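Local coordinates for p800 reaction center core protein (Heliobacterium modesticaldum, PDB 5V8K) that forms the homodimeric core of a photosynthetic reaction center, carrying bacteriochlorophylls for light harvesting and charge separation and binding a [4Fe-4S] cluster, at residues 116-121 / 182-187; 193-198 / 300-305; 202-207 / 279-284. One frame throughout, in Å; residues are numbered along the deposited sequence.

Contact 1: 116-121 / 182-187; sequences ALVAQF and FHYFAG. With GBF (Bacteriochlorophyll g), chain R.
F121 and H183 meet beside one bacteriochlorophyll g, in an antiparallel pair of predicted transmembrane helices, 113-137 and 162-186, consistent with an antenna pigment site of a type I reaction center. NE2 of H183 binds the magnesium at 2.5 Å, with the metal near the plane of the imidazole ring. F121 reaches the same pigment from the other helix: its CZ lies 3.4 Å from the macrocycle atom CHC, and the methyl CMC sits over the centre of one ring face. The two side chains touch through CE2 of F121 and CD2 of H183, 3.7 Å apart, their planes inclined at 36°. On H183's own helix, CD2 of F182 covers one face of the imidazole while CE2 of that phenyl approaches C3D of the macrocycle at 3.4 Å.

Farther from the pigment, V118 packs between the two backbones. With CG1 anti to the backbone N, CG1 meets CB of Y184 at 3.9 Å and CG2 rests against the carbonyl O of H183. The short helical segments approach to 9.4 Å, their N-to-C directions 164° apart. F188, just beyond the segment, stacks on H183. A second bond would restrain rotation of the H183 imidazole: its ND1 donates to O of G187 at 2.9 Å, where the helix ends and G187 takes positive phi, the donor standing 45° out of the carbonyl plane.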
# COMPACT_ATOMS: atom_id res chain seq x y z
N ALA A 116 29.41 -28.86 -23.97
CA ALA A 116 28.31 -29.12 -23.05
C ALA A 116 26.97 -29.01 -23.76
O ALA A 116 26.03 -29.75 -23.45
CB ALA A 116 28.37 -28.16 -21.87
N LEU A 117 26.85 -28.08 -24.71
CA LEU A 117 25.55 -27.93 -25.35
C LEU A 117 25.27 -29.09 -26.29
O LEU A 117 24.12 -29.56 -26.38
CB LEU A 117 25.46 -26.59 -26.08
CG LEU A 117 24.11 -26.32 -26.74
CD1 LEU A 117 22.95 -26.46 -25.76
CD2 LEU A 117 24.09 -24.95 -27.33
N VAL A 118 26.30 -29.59 -26.98
CA VAL A 118 26.18 -30.82 -27.77
C VAL A 118 25.66 -31.94 -26.89
O VAL A 118 24.71 -32.65 -27.24
CB VAL A 118 27.53 -31.20 -28.42
CG1 VAL A 118 27.41 -32.51 -29.17
CG2 VAL A 118 27.97 -30.16 -29.40
N ALA A 119 26.28 -32.11 -25.71
CA ALA A 119 25.89 -33.18 -24.80
C ALA A 119 24.46 -33.01 -24.34
O ALA A 119 23.72 -33.99 -24.18
CB ALA A 119 26.84 -33.22 -23.60
N GLN A 120 24.05 -31.77 -24.09
CA GLN A 120 22.67 -31.52 -23.67
C GLN A 120 21.67 -31.88 -24.77
O GLN A 120 20.61 -32.43 -24.49
CB GLN A 120 22.51 -30.06 -23.23
CG GLN A 120 23.20 -29.79 -21.91
CD GLN A 120 22.48 -30.45 -20.74
OE1 GLN A 120 22.63 -31.67 -20.50
NE2 GLN A 120 21.70 -29.65 -20.00
N PHE A 121 22.00 -31.57 -26.03
CA PHE A 121 21.15 -32.00 -27.14
C PHE A 121 20.88 -33.50 -27.12
O PHE A 121 19.75 -33.94 -27.39
CB PHE A 121 21.80 -31.63 -28.49
CG PHE A 121 21.78 -30.15 -28.81
CD1 PHE A 121 20.86 -29.31 -28.24
CD2 PHE A 121 22.69 -29.63 -29.72
CE1 PHE A 121 20.84 -27.93 -28.55
CE2 PHE A 121 22.69 -28.26 -30.03
CZ PHE A 121 21.76 -27.41 -29.44
N PHE A 182 25.15 -32.92 -35.77
CA PHE A 182 25.56 -31.84 -36.66
C PHE A 182 26.46 -30.85 -35.95
O PHE A 182 27.54 -30.50 -36.45
CB PHE A 182 24.34 -31.12 -37.22
CG PHE A 182 24.68 -29.84 -37.92
CD1 PHE A 182 25.05 -29.82 -39.26
CD2 PHE A 182 24.69 -28.65 -37.21
CE1 PHE A 182 25.39 -28.66 -39.88
CE2 PHE A 182 25.02 -27.47 -37.83
CZ PHE A 182 25.37 -27.46 -39.16
N HIS A 183 26.05 -30.39 -34.77
CA HIS A 183 26.87 -29.43 -34.03
C HIS A 183 28.10 -30.05 -33.40
O HIS A 183 29.04 -29.32 -33.08
CB HIS A 183 26.07 -28.77 -32.93
CG HIS A 183 25.30 -27.59 -33.40
ND1 HIS A 183 25.91 -26.49 -33.98
CD2 HIS A 183 23.98 -27.33 -33.40
CE1 HIS A 183 24.99 -25.61 -34.31
NE2 HIS A 183 23.81 -26.09 -33.96
N TYR A 184 28.10 -31.36 -33.15
CA TYR A 184 29.33 -31.98 -32.69
C TYR A 184 30.45 -31.71 -33.69
O TYR A 184 31.59 -31.44 -33.30
CB TYR A 184 29.12 -33.47 -32.49
CG TYR A 184 30.38 -34.22 -32.16
CD1 TYR A 184 31.02 -34.03 -30.94
CD2 TYR A 184 30.92 -35.12 -33.05
CE1 TYR A 184 32.17 -34.70 -30.63
CE2 TYR A 184 32.07 -35.82 -32.75
CZ TYR A 184 32.70 -35.61 -31.53
OH TYR A 184 33.85 -36.31 -31.25
N PHE A 185 30.13 -31.74 -34.98
CA PHE A 185 31.12 -31.60 -36.03
C PHE A 185 31.34 -30.15 -36.44
O PHE A 185 32.48 -29.76 -36.74
CB PHE A 185 30.68 -32.43 -37.24
CG PHE A 185 30.82 -33.90 -37.04
CD1 PHE A 185 32.08 -34.48 -36.91
CD2 PHE A 185 29.70 -34.72 -36.98
CE1 PHE A 185 32.21 -35.84 -36.72
CE2 PHE A 185 29.82 -36.08 -36.80
CZ PHE A 185 31.08 -36.65 -36.66
N ALA A 186 30.29 -29.33 -36.44
CA ALA A 186 30.35 -27.97 -36.96
C ALA A 186 30.57 -26.92 -35.89
O ALA A 186 31.05 -25.83 -36.21
CB ALA A 186 29.07 -27.65 -37.73
N GLY A 187 30.26 -27.20 -34.65
CA GLY A 187 30.51 -26.24 -33.61
C GLY A 187 29.48 -25.11 -33.64
O GLY A 187 28.46 -25.17 -34.31
MG GBF R . 21.86 -24.57 -34.54
CHA GBF R . 23.50 -23.37 -37.37
CHB GBF R . 23.05 -22.03 -32.79
CHC GBF R . 20.03 -25.88 -31.92
CHD GBF R . 20.58 -27.19 -36.64
NA GBF R . 22.98 -23.02 -34.99
C1A GBF R . 23.65 -22.63 -36.07
C2A GBF R . 23.89 -21.15 -36.13
C3A GBF R . 24.17 -20.97 -34.64
C4A GBF R . 23.35 -22.09 -34.10
CMA GBF R . 25.63 -21.16 -34.22
CAA GBF R . 22.66 -20.37 -36.62
CBA GBF R . 22.93 -18.88 -36.74
CGA GBF R . 21.65 -18.11 -36.98
O1A GBF R . 20.58 -18.69 -37.12
O2A GBF R . 21.65 -16.66 -36.95
NB GBF R . 21.54 -23.97 -32.62
C1B GBF R . 22.16 -22.95 -32.03
C2B GBF R . 21.77 -22.89 -30.69
C3B GBF R . 20.92 -23.97 -30.47
C4B GBF R . 20.83 -24.64 -31.70
CMB GBF R . 22.22 -21.84 -29.71
CAB GBF R . 20.24 -24.37 -29.20
CBB GBF R . 20.24 -23.78 -28.01
NC GBF R . 20.59 -26.17 -34.36
C1C GBF R . 19.96 -26.56 -33.24
C2C GBF R . 19.09 -27.76 -33.12
C3C GBF R . 19.34 -28.00 -34.55
C4C GBF R . 20.18 -27.11 -35.22
CMC GBF R . 19.74 -28.78 -32.17
CAC GBF R . 18.76 -29.16 -35.28
CBC GBF R . 17.83 -30.16 -34.65
ND GBF R . 21.92 -25.22 -36.44
C1D GBF R . 21.48 -26.18 -37.23
C2D GBF R . 21.92 -26.26 -38.81
C3D GBF R . 22.68 -25.11 -38.64
C4D GBF R . 22.70 -24.51 -37.35
CMD GBF R . 21.67 -27.15 -40.00
CAD GBF R . 23.52 -24.27 -39.53
OBD GBF R . 23.90 -24.33 -40.75
CBD GBF R . 24.04 -23.13 -38.73
CGD GBF R . 25.54 -23.10 -38.67
O1D GBF R . 26.16 -22.27 -39.31
O2D GBF R . 26.28 -24.03 -37.84
CED GBF R . 27.52 -23.62 -37.25

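Contact 2: 193-198 / 300-305; sequences FAFFEK and KDFKFI. With DGG (1-[glycerolylphosphonyl]-2-[8-(2-hexyl-cyclopropyl)-octanal-1-yl]-3-[hexadecanal-1-yl]-glycerol), chain B.
F195 and F302 make a T-shaped pair in which the edge of F302 points at the face of F195. The geometry supports the assignment: the centroids are 5.2 Å apart, the planes are inclined at 69°, and the leading atom, CZ of F302, comes to 3.7 Å from CD1 of F195. F195 has its CG between the backbone N and carbonyl carbon (chi1 79°), a rotation that turns the ring toward 300-305. F302 instead holds CG anti to its carbonyl carbon (chi1 -73°), and its side chain bridges about half of the 10.8 Å between the CA atoms of F195 and F302.

A bound phospholipid lies along the same ring. Its phosphate oxygen OP1 sits in the ring plane of F302, 3.2 Å from CD1, and its ester carbonyl oxygen O21 is 3.3 Å from CE1. Another phosphate oxygen, OP3, comes within 2.9 Å of N of F304 and also lies at the edge of that ring. The contact thus joins the loop before helix 200-224 to the start of helix 303-307; F195 also packs on A202 of helix 200-224 and F285 of helix 258-291, while F304 rests on M286 and V289 of helix 258-291.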
# COMPACT_ATOMS: atom_id res chain seq x y z
N PHE A 193 28.19 -15.56 -32.55
CA PHE A 193 28.01 -16.65 -31.58
C PHE A 193 29.30 -17.08 -30.91
O PHE A 193 29.23 -17.66 -29.82
CB PHE A 193 27.37 -17.88 -32.24
CG PHE A 193 25.92 -17.71 -32.58
CD1 PHE A 193 25.54 -17.08 -33.75
CD2 PHE A 193 24.94 -18.13 -31.71
CE1 PHE A 193 24.22 -16.89 -34.06
CE2 PHE A 193 23.61 -17.95 -32.01
CZ PHE A 193 23.25 -17.32 -33.19
N ALA A 194 30.47 -16.81 -31.51
CA ALA A 194 31.72 -17.27 -30.93
C ALA A 194 31.96 -16.63 -29.57
O ALA A 194 32.55 -17.27 -28.68
CB ALA A 194 32.89 -16.95 -31.86
N PHE A 195 31.48 -15.41 -29.36
CA PHE A 195 31.75 -14.73 -28.10
C PHE A 195 31.12 -15.44 -26.92
O PHE A 195 31.59 -15.28 -25.79
CB PHE A 195 31.26 -13.28 -28.16
CG PHE A 195 29.77 -13.11 -27.96
CD1 PHE A 195 28.88 -13.25 -29.03
CD2 PHE A 195 29.25 -12.79 -26.71
CE1 PHE A 195 27.52 -13.10 -28.84
CE2 PHE A 195 27.89 -12.63 -26.52
CZ PHE A 195 27.03 -12.79 -27.58
N PHE A 196 30.07 -16.25 -27.14
CA PHE A 196 29.44 -16.93 -26.01
C PHE A 196 30.43 -17.82 -25.26
O PHE A 196 30.38 -17.90 -24.02
CB PHE A 196 28.23 -17.75 -26.46
CG PHE A 196 26.99 -16.93 -26.71
CD1 PHE A 196 26.35 -16.28 -25.66
CD2 PHE A 196 26.46 -16.81 -27.99
CE1 PHE A 196 25.21 -15.53 -25.89
CE2 PHE A 196 25.32 -16.05 -28.22
CZ PHE A 196 24.70 -15.41 -27.17
N GLU A 197 31.34 -18.49 -25.97
CA GLU A 197 32.33 -19.31 -25.27
C GLU A 197 33.19 -18.48 -24.32
O GLU A 197 33.78 -19.05 -23.39
CB GLU A 197 33.25 -20.06 -26.26
CG GLU A 197 32.51 -20.91 -27.31
CD GLU A 197 32.35 -22.39 -26.92
OE1 GLU A 197 32.15 -23.21 -27.83
OE2 GLU A 197 32.41 -22.72 -25.72
N LYS A 198 33.24 -17.16 -24.51
CA LYS A 198 34.07 -16.30 -23.68
C LYS A 198 33.52 -16.15 -22.27
O LYS A 198 34.30 -16.10 -21.31
CB LYS A 198 34.21 -14.90 -24.31
CG LYS A 198 35.15 -14.77 -25.50
CD LYS A 198 35.01 -13.39 -26.17
CE LYS A 198 36.02 -13.18 -27.32
NZ LYS A 198 35.48 -12.35 -28.43
N LYS A 300 34.20 -4.64 -30.28
CA LYS A 300 33.97 -3.39 -31.01
C LYS A 300 33.00 -3.58 -32.17
O LYS A 300 32.27 -2.65 -32.52
CB LYS A 300 35.29 -2.84 -31.53
N ASP A 301 32.93 -4.79 -32.75
CA ASP A 301 32.02 -5.06 -33.85
C ASP A 301 30.55 -4.94 -33.46
O ASP A 301 29.70 -4.73 -34.33
CB ASP A 301 32.30 -6.46 -34.41
N PHE A 302 30.22 -5.07 -32.17
CA PHE A 302 28.82 -5.03 -31.74
C PHE A 302 28.38 -3.59 -31.53
O PHE A 302 29.13 -2.76 -31.01
CB PHE A 302 28.62 -5.84 -30.45
CG PHE A 302 28.69 -7.35 -30.66
CD1 PHE A 302 27.56 -8.07 -31.04
CD2 PHE A 302 29.88 -8.03 -30.47
CE1 PHE A 302 27.61 -9.44 -31.22
CE2 PHE A 302 29.93 -9.41 -30.66
CZ PHE A 302 28.79 -10.11 -31.04
N LYS A 303 27.15 -3.30 -31.95
CA LYS A 303 26.64 -1.94 -31.89
C LYS A 303 26.36 -1.46 -30.47
O LYS A 303 26.19 -0.25 -30.27
CB LYS A 303 25.37 -1.85 -32.74
N PHE A 304 26.31 -2.34 -29.46
CA PHE A 304 25.87 -1.86 -28.14
C PHE A 304 26.96 -1.07 -27.44
O PHE A 304 26.66 -0.23 -26.59
CB PHE A 304 25.42 -3.01 -27.24
CG PHE A 304 26.54 -3.87 -26.71
CD1 PHE A 304 27.24 -3.50 -25.56
CD2 PHE A 304 26.89 -5.04 -27.36
CE1 PHE A 304 28.28 -4.30 -25.07
CE2 PHE A 304 27.94 -5.85 -26.88
CZ PHE A 304 28.63 -5.47 -25.73
N ILE A 305 28.23 -1.33 -27.75
CA ILE A 305 29.27 -0.48 -27.19
C ILE A 305 29.02 0.97 -27.59
O ILE A 305 29.15 1.88 -26.77
CB ILE A 305 30.67 -0.96 -27.62
CG1 ILE A 305 31.03 -2.30 -26.96
CG2 ILE A 305 31.71 0.09 -27.25
CD1 ILE A 305 30.52 -3.52 -27.68
C16 DGG B . 8.30 -11.43 -21.82
C15 DGG B . 7.86 -11.50 -23.25
C14 DGG B . 9.07 -11.72 -24.12
C13 DGG B . 9.08 -10.79 -25.32
C12 DGG B . 8.71 -11.57 -26.56
C11 DGG B . 9.70 -11.36 -27.68
C10 DGG B . 10.29 -9.97 -27.62
C9 DGG B . 11.23 -9.73 -28.77
C8 DGG B . 11.78 -8.31 -28.77
C7 DGG B . 12.93 -8.13 -29.75
C6 DGG B . 14.22 -8.79 -29.28
C5 DGG B . 14.94 -8.01 -28.20
C4 DGG B . 16.32 -8.55 -27.90
C3 DGG B . 17.15 -8.84 -29.15
C2 DGG B . 18.58 -9.26 -28.78
C1 DGG B . 19.52 -9.24 -29.96
O1 DGG B . 19.15 -8.88 -31.03
O17 DGG B . 20.91 -9.65 -29.84
C17 DGG B . 22.03 -8.88 -30.30
C19 DGG B . 23.23 -8.99 -29.32
O19 DGG B . 23.77 -10.31 -29.22
C21 DGG B . 23.86 -11.13 -30.41
O21 DGG B . 24.56 -10.78 -31.32
C22 DGG B . 23.11 -12.45 -30.52
C23 DGG B . 22.87 -12.94 -31.96
C24 DGG B . 21.50 -13.54 -32.24
C25 DGG B . 20.41 -12.73 -31.55
C26 DGG B . 19.03 -13.26 -31.90
C27 DGG B . 17.91 -12.55 -31.13
C28 DGG B . 16.56 -13.21 -31.38
C29 DGG B . 15.42 -12.41 -30.77
C30 DGG B . 14.04 -12.88 -31.21
C31 DGG B . 13.02 -11.80 -30.94
C18 DGG B . 24.33 -8.01 -29.75
P DGG B . 24.18 -5.70 -31.06
OP1 DGG B . 25.05 -6.32 -32.07
OP2 DGG B . 23.70 -6.76 -29.98
OP3 DGG B . 24.65 -4.56 -30.24
OP4 DGG B . 22.77 -5.45 -31.74
C40 DGG B . 22.60 -5.57 -33.15
C41 DGG B . 21.52 -4.59 -33.62
O42 DGG B . 20.29 -4.92 -33.02
C43 DGG B . 21.34 -4.65 -35.12
O44 DGG B . 20.21 -3.86 -35.50

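Contact 3: 202-207 / 279-284; sequences AVLSVS and VFHGAH. With GBF (Bacteriochlorophyll g), chain C.
Segments 202-207 and 279-284, of helices 200-224 and 258-291, run antiparallel, their short axes 7.9 Å apart at 154°, and draw closest at S205 and G282, whose CA atoms are 5.0 Å apart. G282, with no side chain, lets S205 come this near. The serine hydroxyl, placed anti to the backbone N (chi1 171°), has OG 3.1 Å from N of G282, but the angle is too poor for a hydrogen bond; its polar partners are O of G278 and NE2 of Q209. Beside it, CB of S205 packs against CB of H281.

H281 directs its imidazole from this interface to a bacteriochlorophyll g, and NE2 binds the magnesium at 2.4 Å. The ring is held between two hydrocarbon groups. CD2 of L204 comes across from the other helix to make a CH-pi contact, 4.0 Å from the centroid and 4° off the ring normal, while CD2 of F280 lies over the centre of the opposite face. L204 also touches the macrocycle, its CD2 being 3.9 Å from C1B. At the far side of the imidazole, ND1 of H281 is hydrogen-bonded to OE2 of E201, a second-shell contact that would tend to fix the ring's rotation and probably polarise it; OE1 of E201 is hydrogen-bonded to ND1 of H284. One face of H284, in turn, receives the pigment methyl CED, whose carbon is 3.6 Å from CE1. Axial ligation of magnesium by a histidine from a membrane helix is the usual chlorophyll-binding mode in type I reaction centers, the PsaA/PsaB family of this protein.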
# COMPACT_ATOMS: atom_id res chain seq x y z
N ALA A 202 27.07 -14.48 -20.31
CA ALA A 202 26.30 -14.29 -21.53
C ALA A 202 25.42 -15.50 -21.81
O ALA A 202 24.23 -15.36 -22.11
CB ALA A 202 27.21 -13.99 -22.72
N VAL A 203 26.00 -16.70 -21.72
CA VAL A 203 25.23 -17.94 -21.86
C VAL A 203 24.10 -17.98 -20.85
O VAL A 203 22.95 -18.25 -21.19
CB VAL A 203 26.15 -19.17 -21.72
CG1 VAL A 203 25.33 -20.47 -21.77
CG2 VAL A 203 27.17 -19.17 -22.89
N LEU A 204 24.41 -17.69 -19.59
CA LEU A 204 23.40 -17.76 -18.55
C LEU A 204 22.25 -16.82 -18.85
O LEU A 204 21.08 -17.20 -18.72
CB LEU A 204 24.05 -17.42 -17.21
CG LEU A 204 23.03 -17.20 -16.09
CD1 LEU A 204 22.26 -18.48 -15.83
CD2 LEU A 204 23.72 -16.75 -14.84
N SER A 205 22.57 -15.59 -19.29
CA SER A 205 21.54 -14.61 -19.61
C SER A 205 20.60 -15.14 -20.67
O SER A 205 19.37 -15.06 -20.54
CB SER A 205 22.19 -13.31 -20.07
OG SER A 205 21.20 -12.41 -20.59
N VAL A 206 21.16 -15.67 -21.75
CA VAL A 206 20.34 -16.15 -22.85
C VAL A 206 19.47 -17.32 -22.41
O VAL A 206 18.28 -17.40 -22.78
CB VAL A 206 21.26 -16.52 -24.03
CG1 VAL A 206 20.52 -17.26 -25.09
CG2 VAL A 206 21.80 -15.26 -24.61
N SER A 207 20.01 -18.22 -21.59
CA SER A 207 19.20 -19.33 -21.09
C SER A 207 17.98 -18.82 -20.33
O SER A 207 16.86 -19.32 -20.51
CB SER A 207 20.02 -20.26 -20.20
OG SER A 207 20.99 -20.98 -20.95
N VAL A 279 17.55 -10.58 -18.29
CA VAL A 279 17.99 -9.31 -18.86
C VAL A 279 18.98 -8.62 -17.93
O VAL A 279 19.95 -8.01 -18.39
CB VAL A 279 16.76 -8.43 -19.18
CG1 VAL A 279 17.16 -7.01 -19.58
CG2 VAL A 279 15.97 -9.08 -20.31
N PHE A 280 18.77 -8.71 -16.62
CA PHE A 280 19.74 -8.15 -15.68
C PHE A 280 21.13 -8.77 -15.90
O PHE A 280 22.13 -8.05 -15.91
CB PHE A 280 19.28 -8.36 -14.24
CG PHE A 280 20.42 -8.30 -13.25
CD1 PHE A 280 20.93 -7.08 -12.82
CD2 PHE A 280 21.02 -9.46 -12.81
CE1 PHE A 280 22.00 -7.03 -11.94
CE2 PHE A 280 22.08 -9.42 -11.94
CZ PHE A 280 22.58 -8.21 -11.51
N HIS A 281 21.21 -10.09 -16.07
CA HIS A 281 22.50 -10.73 -16.31
C HIS A 281 23.13 -10.31 -17.64
O HIS A 281 24.35 -10.17 -17.73
CB HIS A 281 22.37 -12.24 -16.26
CG HIS A 281 22.39 -12.76 -14.87
ND1 HIS A 281 23.48 -12.61 -14.04
CD2 HIS A 281 21.44 -13.39 -14.14
CE1 HIS A 281 23.20 -13.12 -12.86
NE2 HIS A 281 21.97 -13.61 -12.90
N GLY A 282 22.33 -10.19 -18.69
CA GLY A 282 22.90 -9.78 -19.96
C GLY A 282 23.44 -8.36 -19.86
O GLY A 282 24.55 -8.07 -20.30
N ALA A 283 22.66 -7.48 -19.24
CA ALA A 283 23.08 -6.10 -19.01
C ALA A 283 24.33 -6.05 -18.14
O ALA A 283 25.22 -5.23 -18.38
CB ALA A 283 21.93 -5.31 -18.35
N HIS A 284 24.39 -6.88 -17.11
CA HIS A 284 25.57 -6.90 -16.26
C HIS A 284 26.79 -7.38 -17.04
O HIS A 284 27.90 -6.86 -16.86
CB HIS A 284 25.34 -7.78 -15.04
CG HIS A 284 26.50 -7.80 -14.12
ND1 HIS A 284 27.32 -8.90 -13.99
CD2 HIS A 284 27.03 -6.83 -13.33
CE1 HIS A 284 28.30 -8.61 -13.15
NE2 HIS A 284 28.16 -7.36 -12.74
MG GBF C . 21.23 -14.51 -10.76
CHA GBF C . 23.40 -12.48 -8.85
CHB GBF C . 23.55 -16.88 -10.72
CHC GBF C . 18.72 -16.61 -11.90
CHD GBF C . 18.77 -11.99 -10.17
NA GBF C . 23.10 -14.61 -10.07
C1A GBF C . 23.85 -13.85 -9.26
C2A GBF C . 25.28 -14.25 -9.03
C3A GBF C . 25.36 -15.49 -9.92
C4A GBF C . 23.91 -15.67 -10.24
CMA GBF C . 26.16 -15.26 -11.20
CAA GBF C . 25.70 -14.55 -7.59
CBA GBF C . 24.78 -15.57 -6.93
CGA GBF C . 25.40 -16.14 -5.68
O1A GBF C . 26.61 -16.06 -5.49
O2A GBF C . 24.69 -17.25 -5.10
NB GBF C . 21.16 -16.50 -11.20
C1B GBF C . 22.24 -17.32 -11.23
C2B GBF C . 21.87 -18.55 -11.78
C3B GBF C . 20.51 -18.47 -12.09
C4B GBF C . 20.11 -17.16 -11.73
CMB GBF C . 22.82 -19.73 -11.94
CAB GBF C . 19.63 -19.50 -12.71
CBB GBF C . 19.95 -20.65 -13.31
NC GBF C . 19.21 -14.28 -11.06
C1C GBF C . 18.35 -15.24 -11.44
C2C GBF C . 16.87 -15.09 -11.43
C3C GBF C . 17.05 -13.74 -10.88
C4C GBF C . 18.36 -13.29 -10.72
CMC GBF C . 16.42 -15.11 -12.87
CAC GBF C . 15.92 -12.85 -10.52
CBC GBF C . 14.47 -13.21 -10.68
ND GBF C . 21.00 -12.77 -9.77
C1D GBF C . 20.13 -11.78 -9.65
C2D GBF C . 20.45 -10.38 -8.94
C3D GBF C . 21.74 -10.84 -8.72
C4D GBF C . 22.07 -12.15 -9.16
CMD GBF C . 19.67 -9.12 -8.71
CAD GBF C . 22.88 -10.38 -7.91
OBD GBF C . 23.27 -9.24 -7.52
CBD GBF C . 23.98 -11.40 -8.01
CGD GBF C . 25.11 -10.83 -8.76
O1D GBF C . 26.14 -10.44 -8.24
O2D GBF C . 24.99 -10.80 -10.18
CED GBF C . 25.82 -9.89 -10.85
C1 GBF C . 24.76 -17.52 -3.70
C2 GBF C . 23.87 -18.70 -3.40
C3 GBF C . 24.35 -19.96 -3.29
C4 GBF C . 25.83 -20.23 -3.46
C5 GBF C . 23.35 -21.06 -2.99
C6 GBF C . 23.98 -22.19 -2.19
C7 GBF C . 22.90 -23.06 -1.59
C8 GBF C . 22.90 -23.45 -0.29
C9 GBF C . 24.00 -23.05 0.65
C10 GBF C . 21.81 -24.33 0.26
C11 GBF C . 20.41 -23.83 -0.09
C12 GBF C . 19.47 -25.01 -0.25
C13 GBF C . 18.17 -24.79 -0.44
C14 GBF C . 17.69 -23.37 -0.49
C15 GBF C . 17.19 -25.93 -0.61

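Overall arrangement
Contact 1 closes before the other two open, and contact 3 is nested inside the loop closed by contact 2. Helix 162-186 of contact 1 is followed by the loop carrying 193-198, then by helix 200-224 of contact 3; helix 258-291, also of contact 3, precedes helix 303-307 of contact 2. Contacts 2 and 3 have centres about 13 Å apart and touch through CE1 of F196 and CG2 of V206, 3.7 Å apart. Contact 1 lies about 21 Å from each, centre to centre, without touching either. All three lie on the same side of the chain's centre, so two helix pairs, each with one histidine ligating magnesium, and a lipid-binding junction occupy one portion of this membrane protein.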